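Nuclear receptor corepressor 2 (Homo sapiens, PDB 4A69) probably acts as a transcriptional corepressor for nuclear receptors, its Myb-like (SANT-type) domain binding an inositol tetrakisphosphate where it meets another protein chain. Local coordinates at residues 48-53 with 73-78; 56-61 with 82-87. One frame throughout, in Å; residues are numbered along the deposited sequence.

Contact 1 (48-53 with 73-78)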
loop_
_atom_site.group_PDB
_atom_site.type_symbol
_atom_site.label_atom_id
_atom_site.label_comp_id
_atom_site.label_asym_id
_atom_site.label_seq_id
_atom_site.Cartn_x
_atom_site.Cartn_y
_atom_site.Cartn_z
ATOM N N GLU C 48 11.448 33.317 -7.990
ATOM C CA GLU C 48 10.198 33.832 -8.551
ATOM C C GLU C 48 10.082 33.574 -10.053
ATOM O O GLU C 48 8.977 33.474 -10.583
ATOM C CB GLU C 48 10.032 35.327 -8.234
ATOM C CG GLU C 48 10.088 35.678 -6.746
ATOM C CD GLU C 48 11.504 35.745 -6.179
ATOM O OE1 GLU C 48 12.485 35.471 -6.912
ATOM O OE2 GLU C 48 11.644 36.071 -4.978
ATOM N N GLN C 49 11.220 33.469 -10.736
ATOM C CA GLN C 49 11.243 33.078 -12.150
ATOM C C GLN C 49 10.812 31.625 -12.281
ATOM O O GLN C 49 10.061 31.266 -13.190
ATOM C CB GLN C 49 12.643 33.241 -12.757
ATOM C CG GLN C 49 13.011 34.659 -13.159
ATOM C CD GLN C 49 13.409 35.534 -11.983
ATOM O OE1 GLN C 49 13.633 35.054 -10.862
ATOM N NE2 GLN C 49 13.503 36.833 -12.233
ATOM N N GLU C 50 11.304 30.795 -11.365
ATOM C CA GLU C 50 10.938 29.383 -11.315
ATOM C C GLU C 50 9.449 29.231 -10.996
ATOM O O GLU C 50 8.702 28.610 -11.768
ATOM C CB GLU C 50 11.818 28.643 -10.306
ATOM C CG GLU C 50 13.263 28.496 -10.769
ATOM C CD GLU C 50 14.158 27.773 -9.776
ATOM O OE1 GLU C 50 14.125 28.095 -8.559
ATOM O OE2 GLU C 50 14.915 26.882 -10.229
ATOM N N LYS C 51 9.025 29.832 -9.880
ATOM C CA LYS C 51 7.617 29.851 -9.472
ATOM C C LYS C 51 6.693 30.234 -10.628
ATOM O O LYS C 51 5.714 29.547 -10.893
ATOM C CB LYS C 51 7.403 30.799 -8.290
ATOM C CG LYS C 51 7.938 30.301 -6.956
ATOM C CD LYS C 51 7.364 31.131 -5.817
ATOM C CE LYS C 51 7.671 30.544 -4.446
ATOM N NZ LYS C 51 8.957 31.025 -3.872
ATOM N N GLU C 52 7.027 31.309 -11.336
ATOM C CA GLU C 52 6.168 31.815 -12.405
ATOM C C GLU C 52 6.123 30.895 -13.636
ATOM O O GLU C 52 5.064 30.721 -14.246
ATOM C CB GLU C 52 6.574 33.246 -12.785
ATOM C CG GLU C 52 5.410 34.139 -13.199
ATOM C CD GLU C 52 4.989 33.934 -14.644
ATOM O OE1 GLU C 52 5.785 33.388 -15.440
ATOM O OE2 GLU C 52 3.858 34.326 -14.995
ATOM N N THR C 53 7.265 30.305 -13.988
ATOM C CA THR C 53 7.338 29.351 -15.109
ATOM C C THR C 53 6.493 28.098 -14.853
ATOM O O THR C 53 5.785 27.625 -15.746
ATOM C CB THR C 53 8.794 28.959 -15.425
ATOM O OG1 THR C 53 9.578 30.148 -15.557
ATOM C CG2 THR C 53 8.884 28.153 -16.724
ATOM N N GLU C 73 15.759 24.800 -15.369
ATOM C CA GLU C 73 17.173 24.401 -15.359
ATOM C C GLU C 73 17.633 23.708 -14.079
ATOM O O GLU C 73 18.436 22.779 -14.138
ATOM C CB GLU C 73 18.076 25.614 -15.629
ATOM C CG GLU C 73 17.772 26.376 -16.915
ATOM C CD GLU C 73 18.508 25.825 -18.130
ATOM O OE1 GLU C 73 18.420 24.603 -18.390
ATOM O OE2 GLU C 73 19.168 26.625 -18.834
ATOM N N ARG C 74 17.155 24.164 -12.926
ATOM C CA ARG C 74 17.568 23.533 -11.677
ATOM C C ARG C 74 16.419 22.851 -10.912
ATOM O O ARG C 74 16.487 22.669 -9.694
ATOM C CB ARG C 74 18.376 24.504 -10.800
ATOM C CG ARG C 74 19.090 23.848 -9.613
ATOM C CD ARG C 74 19.985 22.660 -9.994
ATOM N NE ARG C 74 21.276 23.087 -10.539
ATOM C CZ ARG C 74 22.333 23.435 -9.804
ATOM N NH1 ARG C 74 22.272 23.408 -8.477
ATOM N NH2 ARG C 74 23.459 23.815 -10.399
ATOM N N LYS C 75 15.377 22.460 -11.637
ATOM C CA LYS C 75 14.291 21.686 -11.040
ATOM C C LYS C 75 14.002 20.415 -11.858
ATOM O O LYS C 75 13.784 20.479 -13.063
ATOM C CB LYS C 75 13.023 22.547 -10.844
ATOM C CG LYS C 75 13.150 23.692 -9.832
ATOM C CD LYS C 75 13.612 23.213 -8.455
ATOM C CE LYS C 75 13.643 24.327 -7.413
ATOM N NZ LYS C 75 14.687 25.370 -7.612
ATOM N N THR C 76 14.032 19.266 -11.189
ATOM C CA THR C 76 13.684 17.973 -11.797
ATOM C C THR C 76 12.192 17.703 -11.684
ATOM O O THR C 76 11.478 18.385 -10.948
ATOM C CB THR C 76 14.374 16.789 -11.087
ATOM O OG1 THR C 76 14.036 16.806 -9.692
ATOM C CG2 THR C 76 15.884 16.826 -11.267
ATOM N N VAL C 77 11.733 16.681 -12.391
ATOM C CA VAL C 77 10.324 16.299 -12.356
ATOM C C VAL C 77 9.821 15.973 -10.923
ATOM O O VAL C 77 8.704 16.352 -10.570
ATOM C CB VAL C 77 10.015 15.204 -13.416
ATOM C CG1 VAL C 77 10.922 13.998 -13.236
ATOM C CG2 VAL C 77 8.552 14.796 -13.385
ATOM N N ALA C 78 10.653 15.333 -10.093
ATOM C CA ALA C 78 10.274 15.023 -8.698
ATOM C C ALA C 78 10.129 16.278 -7.826
ATOM O O ALA C 78 9.248 16.334 -6.959
ATOM C CB ALA C 78 11.256 14.049 -8.054
#

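Contact 2 (56-61 with 82-87). With I0P (D-myo inositol 1,4,5,6 tetrakisphosphate), chain Q.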
loop_
_atom_site.group_PDB
_atom_site.type_symbol
_atom_site.label_atom_id
_atom_site.label_comp_id
_atom_site.label_asym_id
_atom_site.label_seq_id
_atom_site.Cartn_x
_atom_site.Cartn_y
_atom_site.Cartn_z
ATOM N N GLU C 56 2.619 28.950 -15.527
ATOM C CA GLU C 56 2.252 29.119 -16.935
ATOM C C GLU C 56 2.322 27.801 -17.685
ATOM O O GLU C 56 1.440 27.487 -18.489
ATOM C CB GLU C 56 3.142 30.157 -17.624
ATOM C CG GLU C 56 2.630 30.570 -19.002
ATOM C CD GLU C 56 3.726 30.619 -20.052
ATOM O OE1 GLU C 56 4.756 31.289 -19.810
ATOM O OE2 GLU C 56 3.559 29.976 -21.117
ATOM N N LYS C 57 3.371 27.027 -17.418
ATOM C CA LYS C 57 3.497 25.710 -18.027
ATOM C C LYS C 57 2.417 24.766 -17.520
ATOM O O LYS C 57 1.908 23.938 -18.281
ATOM C CB LYS C 57 4.898 25.131 -17.807
ATOM C CG LYS C 57 5.997 25.879 -18.550
ATOM C CD LYS C 57 5.734 25.884 -20.049
ATOM C CE LYS C 57 6.612 26.896 -20.764
ATOM N NZ LYS C 57 6.485 26.724 -22.236
ATOM N N PHE C 58 2.049 24.909 -16.247
ATOM C CA PHE C 58 0.992 24.087 -15.657
ATOM C C PHE C 58 -0.360 24.338 -16.324
ATOM O O PHE C 58 -0.954 23.419 -16.886
ATOM C CB PHE C 58 0.890 24.307 -14.140
ATOM C CG PHE C 58 -0.051 23.354 -13.451
ATOM C CD1 PHE C 58 -1.404 23.669 -13.301
ATOM C CD2 PHE C 58 0.408 22.141 -12.951
ATOM C CE1 PHE C 58 -2.276 22.790 -12.673
ATOM C CE2 PHE C 58 -0.459 21.260 -12.319
ATOM C CZ PHE C 58 -1.802 21.587 -12.179
ATOM N N MET C 59 -0.846 25.575 -16.265
ATOM C CA MET C 59 -2.161 25.887 -16.838
ATOM C C MET C 59 -2.242 25.545 -18.320
ATOM O O MET C 59 -3.298 25.139 -18.802
ATOM C CB MET C 59 -2.587 27.333 -16.550
ATOM C CG MET C 59 -3.002 27.568 -15.098
ATOM S SD MET C 59 -4.109 26.308 -14.398
ATOM C CE MET C 59 -4.109 26.763 -12.662
ATOM N N GLN C 60 -1.120 25.669 -19.027
ATOM C CA GLN C 60 -1.024 25.189 -20.408
ATOM C C GLN C 60 -1.094 23.660 -20.486
ATOM O O GLN C 60 -1.868 23.104 -21.275
ATOM C CB GLN C 60 0.250 25.710 -21.076
ATOM C CG GLN C 60 0.197 27.190 -21.422
ATOM C CD GLN C 60 1.436 27.672 -22.156
ATOM O OE1 GLN C 60 2.545 27.185 -21.924
ATOM N NE2 GLN C 60 1.252 28.641 -23.046
ATOM N N HIS C 61 -0.303 22.994 -19.643
ATOM C CA HIS C 61 -0.268 21.529 -19.582
ATOM C C HIS C 61 -0.482 21.033 -18.172
ATOM O O HIS C 61 0.487 20.881 -17.414
ATOM C CB HIS C 61 1.056 21.010 -20.125
ATOM C CG HIS C 61 1.387 21.517 -21.504
ATOM N ND1 HIS C 61 1.014 20.867 -22.624
ATOM C CD2 HIS C 61 2.080 22.654 -21.918
ATOM C CE1 HIS C 61 1.443 21.547 -23.699
ATOM N NE2 HIS C 61 2.097 22.641 -23.267
ATOM N N LEU C 82 6.807 17.655 -5.893
ATOM C CA LEU C 82 6.840 18.102 -4.505
ATOM C C LEU C 82 6.325 19.546 -4.329
ATOM O O LEU C 82 5.557 19.829 -3.408
ATOM C CB LEU C 82 8.235 17.954 -3.913
ATOM C CG LEU C 82 8.392 18.354 -2.442
ATOM C CD1 LEU C 82 7.578 17.480 -1.497
ATOM C CD2 LEU C 82 9.856 18.390 -2.032
ATOM N N TYR C 83 6.750 20.441 -5.215
ATOM C CA TYR C 83 6.316 21.842 -5.181
ATOM C C TYR C 83 4.800 21.943 -5.346
ATOM O O TYR C 83 4.141 22.655 -4.587
ATOM C CB TYR C 83 7.043 22.659 -6.258
ATOM C CG TYR C 83 6.591 24.103 -6.370
ATOM C CD1 TYR C 83 7.019 25.064 -5.445
ATOM C CD2 TYR C 83 5.741 24.509 -7.401
ATOM C CE1 TYR C 83 6.602 26.387 -5.541
ATOM C CE2 TYR C 83 5.324 25.829 -7.507
ATOM C CZ TYR C 83 5.758 26.761 -6.576
ATOM O OH TYR C 83 5.346 28.070 -6.677
ATOM N N TYR C 84 4.258 21.204 -6.311
ATOM C CA TYR C 84 2.817 21.158 -6.558
ATOM C C TYR C 84 2.026 20.840 -5.292
ATOM O O TYR C 84 1.062 21.539 -4.972
ATOM C CB TYR C 84 2.494 20.144 -7.655
ATOM C CG TYR C 84 1.028 19.836 -7.843
ATOM C CD1 TYR C 84 0.203 20.710 -8.551
ATOM C CD2 TYR C 84 0.474 18.635 -7.379
ATOM C CE1 TYR C 84 -1.129 20.434 -8.745
ATOM C CE2 TYR C 84 -0.878 18.345 -7.580
ATOM C CZ TYR C 84 -1.671 19.255 -8.261
ATOM O OH TYR C 84 -3.004 19.009 -8.491
ATOM N N TYR C 85 2.444 19.805 -4.563
ATOM C CA TYR C 85 1.737 19.439 -3.333
ATOM C C TYR C 85 1.974 20.400 -2.170
ATOM O O TYR C 85 1.089 20.599 -1.349
ATOM C CB TYR C 85 2.061 18.011 -2.927
ATOM C CG TYR C 85 1.341 16.993 -3.773
ATOM C CD1 TYR C 85 -0.024 16.757 -3.595
ATOM C CD2 TYR C 85 2.012 16.284 -4.766
ATOM C CE1 TYR C 85 -0.702 15.833 -4.381
ATOM C CE2 TYR C 85 1.351 15.351 -5.551
ATOM C CZ TYR C 85 -0.005 15.125 -5.346
ATOM O OH TYR C 85 -0.674 14.214 -6.123
ATOM N N LEU C 86 3.168 20.986 -2.101
ATOM C CA LEU C 86 3.501 21.933 -1.026
ATOM C C LEU C 86 2.752 23.281 -1.153
ATOM O O LEU C 86 2.527 23.967 -0.156
ATOM C CB LEU C 86 5.022 22.124 -0.923
ATOM C CG LEU C 86 5.798 20.990 -0.221
ATOM C CD1 LEU C 86 7.301 21.168 -0.374
ATOM C CD2 LEU C 86 5.433 20.862 1.252
ATOM N N THR C 87 2.315 23.608 -2.365
ATOM C CA THR C 87 1.726 24.909 -2.655
ATOM C C THR C 87 0.261 24.938 -3.106
ATOM O O THR C 87 -0.388 25.973 -2.965
ATOM C CB THR C 87 2.559 25.658 -3.707
ATOM O OG1 THR C 87 2.569 24.907 -4.929
ATOM C CG2 THR C 87 3.982 25.848 -3.212
HETATM O O21 I0P Q . -10.242 16.843 -2.250
HETATM P P1 I0P Q . -9.817 17.404 -3.589
HETATM O O41 I0P Q . -8.747 18.479 -3.547
HETATM O O31 I0P Q . -10.939 17.748 -4.525
HETATM O O11 I0P Q . -9.065 16.138 -4.267
HETATM C C1 I0P Q . -8.510 16.231 -5.577
HETATM C C6 I0P Q . -7.159 15.522 -5.660
HETATM O O16 I0P Q . -6.294 16.147 -4.726
HETATM P P6 I0P Q . -5.558 15.326 -3.563
HETATM O O46 I0P Q . -4.678 14.336 -4.307
HETATM O O26 I0P Q . -6.629 14.625 -2.790
HETATM O O36 I0P Q . -4.782 16.364 -2.805
HETATM C C5 I0P Q . -6.584 15.611 -7.075
HETATM O O15 I0P Q . -5.333 14.924 -7.149
HETATM P P5 I0P Q . -3.888 15.592 -7.308
HETATM O O45 I0P Q . -3.413 15.142 -8.674
HETATM O O35 I0P Q . -4.069 17.091 -7.185
HETATM O O25 I0P Q . -3.150 14.980 -6.154
HETATM C C2 I0P Q . -9.512 15.638 -6.556
HETATM O O12 I0P Q . -9.830 14.297 -6.141
HETATM C C3 I0P Q . -8.948 15.667 -7.970
HETATM O O13 I0P Q . -9.857 14.983 -8.819
HETATM C C4 I0P Q . -7.573 14.995 -8.075
HETATM O O14 I0P Q . -7.099 15.160 -9.406
HETATM P P4 I0P Q . -7.349 14.106 -10.583
HETATM O O24 I0P Q . -7.193 12.755 -9.927
HETATM O O44 I0P Q . -8.766 14.319 -11.064
HETATM O O34 I0P Q . -6.310 14.517 -11.604
#

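Contact 1 (48-53 with 73-78)
Glu50 and Lys75 meet in a single salt bridge between two parts of a small helical Myb-like domain: the first turns of helix 48-60 and the loop that leads into helix 77-87. The closely packed part is small. Glu50 runs extended past CG, with CG anti to its carbonyl carbon (chi1 -70°), and its carboxylate meets the lysine tip with both oxygens. Lys75 NZ lies 2.9 Å from Glu50 OE1 and 3.0 Å from Glu50 OE2, so the ammonium straddles both oxygens, although each hydrogen bond is weak in geometry. The lysine gets there by bending at chi2 (-55°) and again at chi4 (-69°), and the two side chains cross at about a right angle. Both groups have second partners: Lys75 NZ also bonds to Met45 O and sits in a cation-pi contact with Trp46, while Glu50 OE1 also accepts a hydrogen bond from the backbone N of Ser47, just ahead of the helix.

Away from this pair the contact thins out toward solvent. Arg74 brings only its CB near the carboxylate, and its guanidinium leads off the other way. One residue past Lys75, Thr76 N-caps helix 77-87, which places the lysine just before the entrance to that helix. Farther back along the lysine, CG passes 3.7 Å from Glu50 OE2.

Contact 2 (56-61 with 82-87)
Phe58 of helix 48-60 reaches across to Tyr84 of helix 77-87, and these two rings make the whole contact between 56-61 and 82-87 in this Myb-like domain. At Tyr84, CB points toward the other helix. CG is anti to the backbone N (chi1 170°). CD1 lies 3.9 Å from Phe58 CE2, and the next atom, CE1, comes to 3.7 Å from Phe58 CZ. The planes are near parallel, 25° apart, but slid so far that the rings barely overlap, with centroids 5.6 Å apart. On the other side CD2 stands 3.8 Å above the centre of the Tyr85 ring, so Tyr84 turns an edge to its neighbour in sequence. Phe65 adds an edge-to-face contact and Phe54 packs on as well. CE2 already lies 3.5 Å from I0P O35, and CZ is slightly closer to it. At the tip, Tyr84 OH donates to I0P O35 at 2.6 Å, the oxygen lying at the ring edge near its plane. Tyr85 OH donates to I0P O25, also at 2.6 Å, so the two hydroxyls grip two oxygens of one phosphate, that of P5.

A phenylalanine in place of Tyr84 would probably leave O35 without this donor and the phosphate less firmly fixed.

Lys63 and Lys88 also hydrogen-bond the ligand through NZ, as do residues of the other protein's chain. The chemistry therefore implies an anion site in which phenol hydroxyls donate to a phosphate and probably help to orient it, and lysines probably balance its charge, while Phe58 packs against one of the phenols.

Overall arrangement
From the N terminus the modelled chain runs through helix 33-42 before entering helix 48-60, which supplies the first segment of both contacts: 48-53 near its start, 56-61 at its end and one residue beyond. The chain then passes through helix 65-70 and returns. Contact 1 closes the first loop when 73-78 comes back, and contact 2 closes the second when 82-87 follows along helix 77-87. Because the segments alternate, the two loops cross, and both enclose helix 65-70. Their centres lie about 10 Å apart and they touch where Lys51 CG packs 3.4 Å from Tyr83 OH. Together they tie helix 48-60 to helix 77-87, one at the surface, the other beside the inositol phosphate.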